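Local coordinates for protein nuclear receptor subfamily 0 group B member 1 (Mus musculus, PDB 3F5C) that acts as a corepressor that lacks a DNA-binding domain and inhibits the transcriptional activity of other nuclear receptors by forming heterodimers with them, at residues D172-Y178 and I208-H212; C88-L92 and K180-L184. One frame throughout, in Å; residues are numbered along the deposited sequence.

Contact 1. Residues D172-Y178 and I208-H212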
loop_
_atom_site.group_PDB
_atom_site.type_symbol
_atom_site.label_atom_id
_atom_site.label_comp_id
_atom_site.label_asym_id
_atom_site.label_seq_id
_atom_site.Cartn_x
_atom_site.Cartn_y
_atom_site.Cartn_z
ATOM N N ASP B 172 0.417 11.237 -21.042
ATOM C CA ASP B 172 -0.108 9.893 -20.827
ATOM C C ASP B 172 -1.168 9.872 -19.734
ATOM O O ASP B 172 -1.269 10.793 -18.927
ATOM C CB ASP B 172 1.013 8.884 -20.531
ATOM C CG ASP B 172 1.781 9.211 -19.271
ATOM O OD1 ASP B 172 1.266 10.020 -18.487
ATOM O OD2 ASP B 172 2.891 8.664 -19.059
ATOM N N THR B 173 -1.968 8.814 -19.724
ATOM C CA THR B 173 -3.096 8.732 -18.813
ATOM C C THR B 173 -2.616 8.912 -17.385
ATOM O O THR B 173 -3.321 9.460 -16.532
ATOM C CB THR B 173 -3.814 7.384 -18.954
ATOM O OG1 THR B 173 -2.874 6.333 -18.742
ATOM C CG2 THR B 173 -4.390 7.227 -20.345
ATOM N N LYS B 174 -1.394 8.462 -17.142
ATOM C CA LYS B 174 -0.819 8.522 -15.810
ATOM C C LYS B 174 -0.635 9.981 -15.353
ATOM O O LYS B 174 -1.145 10.365 -14.309
ATOM C CB LYS B 174 0.495 7.730 -15.771
ATOM C CG LYS B 174 0.793 7.074 -14.436
ATOM C CD LYS B 174 1.630 5.810 -14.611
ATOM C CE LYS B 174 2.021 5.176 -13.267
ATOM N NZ LYS B 174 2.953 6.020 -12.460
ATOM N N GLU B 175 0.066 10.787 -16.152
ATOM C CA GLU B 175 0.286 12.217 -15.870
ATOM C C GLU B 175 -1.032 12.980 -15.739
ATOM O O GLU B 175 -1.232 13.750 -14.796
ATOM C CB GLU B 175 1.142 12.877 -16.967
ATOM C CG GLU B 175 2.605 12.434 -17.013
ATOM C CD GLU B 175 3.223 12.459 -18.417
ATOM O OE1 GLU B 175 4.408 12.091 -18.569
ATOM O OE2 GLU B 175 2.532 12.838 -19.377
ATOM N N TYR B 176 -1.927 12.782 -16.694
ATOM C CA TYR B 176 -3.240 13.382 -16.579
ATOM C C TYR B 176 -3.777 13.171 -15.174
ATOM O O TYR B 176 -4.203 14.117 -14.520
ATOM C CB TYR B 176 -4.201 12.775 -17.593
ATOM C CG TYR B 176 -4.222 13.517 -18.891
ATOM C CD1 TYR B 176 -3.775 12.922 -20.056
ATOM C CD2 TYR B 176 -4.669 14.822 -18.952
ATOM C CE1 TYR B 176 -3.785 13.607 -21.265
ATOM C CE2 TYR B 176 -4.685 15.517 -20.150
ATOM C CZ TYR B 176 -4.240 14.910 -21.311
ATOM O OH TYR B 176 -4.246 15.608 -22.512
ATOM N N ALA B 177 -3.740 11.920 -14.717
ATOM C CA ALA B 177 -4.307 11.549 -13.427
ATOM C C ALA B 177 -3.690 12.348 -12.286
ATOM O O ALA B 177 -4.384 12.741 -11.356
ATOM C CB ALA B 177 -4.145 10.082 -13.191
ATOM N N TYR B 178 -2.393 12.607 -12.362
ATOM C CA TYR B 178 -1.732 13.362 -11.308
ATOM C C TYR B 178 -2.001 14.827 -11.482
ATOM O O TYR B 178 -2.079 15.561 -10.505
ATOM C CB TYR B 178 -0.226 13.084 -11.263
ATOM C CG TYR B 178 0.099 11.599 -11.192
ATOM C CD1 TYR B 178 -0.375 10.818 -10.152
ATOM C CD2 TYR B 178 0.865 10.978 -12.175
ATOM C CE1 TYR B 178 -0.098 9.466 -10.090
ATOM C CE2 TYR B 178 1.147 9.623 -12.116
ATOM C CZ TYR B 178 0.663 8.871 -11.069
ATOM O OH TYR B 178 0.940 7.521 -10.998
ATOM N N ILE B 208 4.545 11.041 -6.232
ATOM C CA ILE B 208 4.267 9.932 -7.136
ATOM C C ILE B 208 4.415 10.350 -8.600
ATOM O O ILE B 208 4.630 9.515 -9.479
ATOM C CB ILE B 208 2.862 9.374 -6.893
ATOM C CG1 ILE B 208 2.591 8.191 -7.822
ATOM C CG2 ILE B 208 1.836 10.451 -7.122
ATOM C CD1 ILE B 208 1.267 7.481 -7.552
ATOM N N LEU B 209 4.312 11.651 -8.849
ATOM C CA LEU B 209 4.506 12.203 -10.188
ATOM C C LEU B 209 5.986 12.326 -10.542
ATOM O O LEU B 209 6.434 11.780 -11.545
ATOM C CB LEU B 209 3.826 13.571 -10.308
ATOM C CG LEU B 209 3.984 14.373 -11.604
ATOM C CD1 LEU B 209 3.876 13.482 -12.822
ATOM C CD2 LEU B 209 2.942 15.488 -11.653
ATOM N N THR B 210 6.735 13.051 -9.719
ATOM C CA THR B 210 8.182 13.137 -9.869
ATOM C C THR B 210 8.804 11.755 -10.067
ATOM O O THR B 210 9.788 11.588 -10.809
ATOM C CB THR B 210 8.825 13.773 -8.634
ATOM O OG1 THR B 210 8.239 15.060 -8.402
ATOM C CG2 THR B 210 10.345 13.905 -8.820
ATOM N N GLU B 211 8.222 10.774 -9.384
ATOM C CA GLU B 211 8.631 9.385 -9.505
ATOM C C GLU B 211 8.310 8.825 -10.894
ATOM O O GLU B 211 9.177 8.264 -11.567
ATOM C CB GLU B 211 7.937 8.547 -8.439
ATOM C CG GLU B 211 8.362 7.111 -8.454
ATOM C CD GLU B 211 9.856 6.960 -8.265
ATOM O OE1 GLU B 211 10.501 7.960 -7.878
ATOM O OE2 GLU B 211 10.384 5.847 -8.492
ATOM N N HIS B 212 7.062 8.977 -11.324
ATOM C CA HIS B 212 6.664 8.509 -12.646
ATOM C C HIS B 212 7.498 9.137 -13.759
ATOM O O HIS B 212 7.878 8.462 -14.703
ATOM C CB HIS B 212 5.187 8.780 -12.898
ATOM C CG HIS B 212 4.768 8.563 -14.312
ATOM N ND1 HIS B 212 5.024 9.475 -15.323
ATOM C CD2 HIS B 212 4.104 7.544 -14.907
ATOM C CE1 HIS B 212 4.537 9.030 -16.458
ATOM N NE2 HIS B 212 3.967 7.851 -16.234
#

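Contact 2. Residues C88-L92 and K180-L184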
loop_
_atom_site.group_PDB
_atom_site.type_symbol
_atom_site.label_atom_id
_atom_site.label_comp_id
_atom_site.label_asym_id
_atom_site.label_seq_id
_atom_site.Cartn_x
_atom_site.Cartn_y
_atom_site.Cartn_z
ATOM N N CYS B 88 -12.835 22.806 -8.140
ATOM C CA CYS B 88 -11.988 22.087 -9.065
ATOM C C CYS B 88 -12.751 21.505 -10.245
ATOM O O CYS B 88 -12.153 21.146 -11.247
ATOM C CB CYS B 88 -11.255 20.980 -8.323
ATOM S SG CYS B 88 -10.362 21.563 -6.884
ATOM N N TRP B 89 -14.071 21.424 -10.141
ATOM C CA TRP B 89 -14.867 20.756 -11.176
ATOM C C TRP B 89 -14.630 21.347 -12.547
ATOM O O TRP B 89 -14.617 20.651 -13.553
ATOM C CB TRP B 89 -16.360 20.760 -10.837
ATOM C CG TRP B 89 -17.043 22.027 -11.062
ATOM C CD1 TRP B 89 -17.413 22.958 -10.128
ATOM C CD2 TRP B 89 -17.468 22.521 -12.316
ATOM N NE1 TRP B 89 -18.036 24.017 -10.740
ATOM C CE2 TRP B 89 -18.078 23.769 -12.086
ATOM C CE3 TRP B 89 -17.375 22.037 -13.623
ATOM C CZ2 TRP B 89 -18.600 24.535 -13.127
ATOM C CZ3 TRP B 89 -17.896 22.798 -14.655
ATOM C CH2 TRP B 89 -18.505 24.029 -14.401
ATOM N N ALA B 90 -14.419 22.646 -12.579
ATOM C CA ALA B 90 -14.193 23.336 -13.826
ATOM C C ALA B 90 -12.835 22.965 -14.457
ATOM O O ALA B 90 -12.768 22.522 -15.594
ATOM C CB ALA B 90 -14.288 24.794 -13.564
ATOM N N PRO B 91 -11.741 23.135 -13.712
ATOM C CA PRO B 91 -10.434 22.757 -14.238
ATOM C C PRO B 91 -10.394 21.283 -14.599
ATOM O O PRO B 91 -9.937 20.923 -15.675
ATOM C CB PRO B 91 -9.517 22.982 -13.045
ATOM C CG PRO B 91 -10.190 23.934 -12.223
ATOM C CD PRO B 91 -11.633 23.682 -12.355
ATOM N N LEU B 92 -10.863 20.446 -13.679
ATOM C CA LEU B 92 -10.900 19.003 -13.846
ATOM C C LEU B 92 -11.645 18.565 -15.080
ATOM O O LEU B 92 -11.195 17.655 -15.765
ATOM C CB LEU B 92 -11.567 18.360 -12.645
ATOM C CG LEU B 92 -10.781 18.407 -11.341
ATOM C CD1 LEU B 92 -11.565 17.710 -10.257
ATOM C CD2 LEU B 92 -9.440 17.748 -11.498
ATOM N N LYS B 180 -4.825 16.061 -12.541
ATOM C CA LYS B 180 -6.127 16.246 -11.956
ATOM C C LYS B 180 -5.919 16.305 -10.449
ATOM O O LYS B 180 -6.590 17.043 -9.725
ATOM C CB LYS B 180 -7.040 15.097 -12.344
ATOM C CG LYS B 180 -7.191 14.869 -13.834
ATOM C CD LYS B 180 -8.309 13.862 -14.128
ATOM C CE LYS B 180 -8.423 13.498 -15.602
ATOM N NZ LYS B 180 -7.255 12.726 -16.086
ATOM N N GLY B 181 -4.951 15.537 -9.974
ATOM C CA GLY B 181 -4.726 15.436 -8.548
ATOM C C GLY B 181 -4.219 16.735 -8.005
ATOM O O GLY B 181 -4.603 17.153 -6.926
ATOM N N THR B 182 -3.341 17.364 -8.775
ATOM C CA THR B 182 -2.765 18.658 -8.434
ATOM C C THR B 182 -3.821 19.756 -8.290
ATOM O O THR B 182 -3.771 20.564 -7.350
ATOM C CB THR B 182 -1.754 19.088 -9.493
ATOM O OG1 THR B 182 -0.865 18.001 -9.767
ATOM C CG2 THR B 182 -0.967 20.219 -8.973
ATOM N N VAL B 183 -4.758 19.781 -9.237
ATOM C CA VAL B 183 -5.885 20.686 -9.179
ATOM C C VAL B 183 -6.759 20.377 -7.979
ATOM O O VAL B 183 -7.115 21.274 -7.222
ATOM C CB VAL B 183 -6.751 20.531 -10.391
ATOM C CG1 VAL B 183 -7.974 21.394 -10.238
ATOM C CG2 VAL B 183 -5.972 20.875 -11.614
ATOM N N LEU B 184 -7.092 19.097 -7.810
ATOM C CA LEU B 184 -8.094 18.672 -6.836
ATOM C C LEU B 184 -7.668 19.001 -5.429
ATOM O O LEU B 184 -8.399 19.617 -4.669
ATOM C CB LEU B 184 -8.379 17.179 -6.966
ATOM C CG LEU B 184 -9.404 16.651 -5.950
ATOM C CD1 LEU B 184 -10.710 17.436 -5.937
ATOM C CD2 LEU B 184 -9.675 15.171 -6.174
#

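Contact 1. Residues D172-Y178 and I208-H212
His212 carries its CG anti to the backbone N (chi1 169°), and Tyr178 sets its CG anti to the carbonyl carbon (chi1 -53°); with these torsions the two rings reach into the space between a pair of antiparallel helices of the nuclear receptor ligand-binding domain. The segment axes stand 10.3 Å apart at 159°. The imidazole arrives opposite a capping box at the start of helix 173-184. There Glu175 N donates almost straight to Asp172 OD1, at 2.7 Å, while Asp172 N returns a bond to Glu175 OE2 from above the carboxylate plane. That exchange uses one oxygen of each acid. The other two, Asp172 OD2 and Glu175 OE1, lie at the edge of the His212 ring, both carboxylate planes turned steeply against it, and Asp172 OD2 is 3.1 Å from His212 NE2. Glu175 OE1 also forms a salt bridge with Arg223, which would offset part of the negative charge facing the imidazole. Further along, the Tyr178 ring lies against Ile208 and Leu209, both on the same side of its plane. Leu209 CD1 sits 4.0 Å from Tyr178 CD2, and the Ile208 and Tyr178 side chains cross at about a right angle, Ile208 CD1 lying 3.5 Å from Tyr178 CE1. At the phenol end, Lys174 NZ lies in the plane of the tyrosine ring and donates to Tyr178 OH at 2.9 Å.

Contact 2. Residues C88-L92 and K180-L184
Val183 CG1 rests against both Pro91 and Cys88, 3.6 Å from Pro91 CB and 3.8 Å from Cys88 CB. It gets there because it stands anti to its own backbone N (chi1 175°), where it faces helix 78-99. Pro91 and Val183 fit closely although they are partly exposed. Next to them Leu92 sends CD2 across to the turn of Lys180, 3.4 Å from Lys180 O and 3.7 Å from Lys180 CB. Cys88 ends over the last turn of helix 173-184, with SG 3.3 Å from Val183 O; the part round Leu92, Lys180 and Cys88 is buried. Contact between the leucines is looser, Leu92 CD1 and Leu184 CD1 being 4.4 Å apart, but Val67 of helix 49-68 touches both side chains. Lys180 gives the interface its aliphatic CB, while its chain leads away to a hydrogen bond from NZ to Gln99 OE1, one turn past Leu95 on helix 78-99. Helix 78-99 is kinked here, where the N of Ala90 and of Pro91 lacks a bond to the turn before. The segments run antiparallel at 162°, their axes 9.4 Å apart, an apolar helix-helix interface typical of the three-layered helical sandwich of nuclear receptor ligand-binding domains.

In the fold
Helix 173-184 is the common element: its first turns make contact 1 against helix 195-216, and its last turn makes contact 2 against helix 78-99. Along the chain the segments alternate, 88-92, 172-178, 180-184 and 208-212, so the two contacts interlock rather than nest. Their centres lie about 14 Å apart. Contact 2 is buried, about 4 Å from the centre of the chain, whereas contact 1 sits farther out, about 15 Å from it, and is partly buried. One helix with antiparallel neighbours thus links the interior of the ligand-binding domain to the part of helix 195-216 that meets it farther out, all within a single domain.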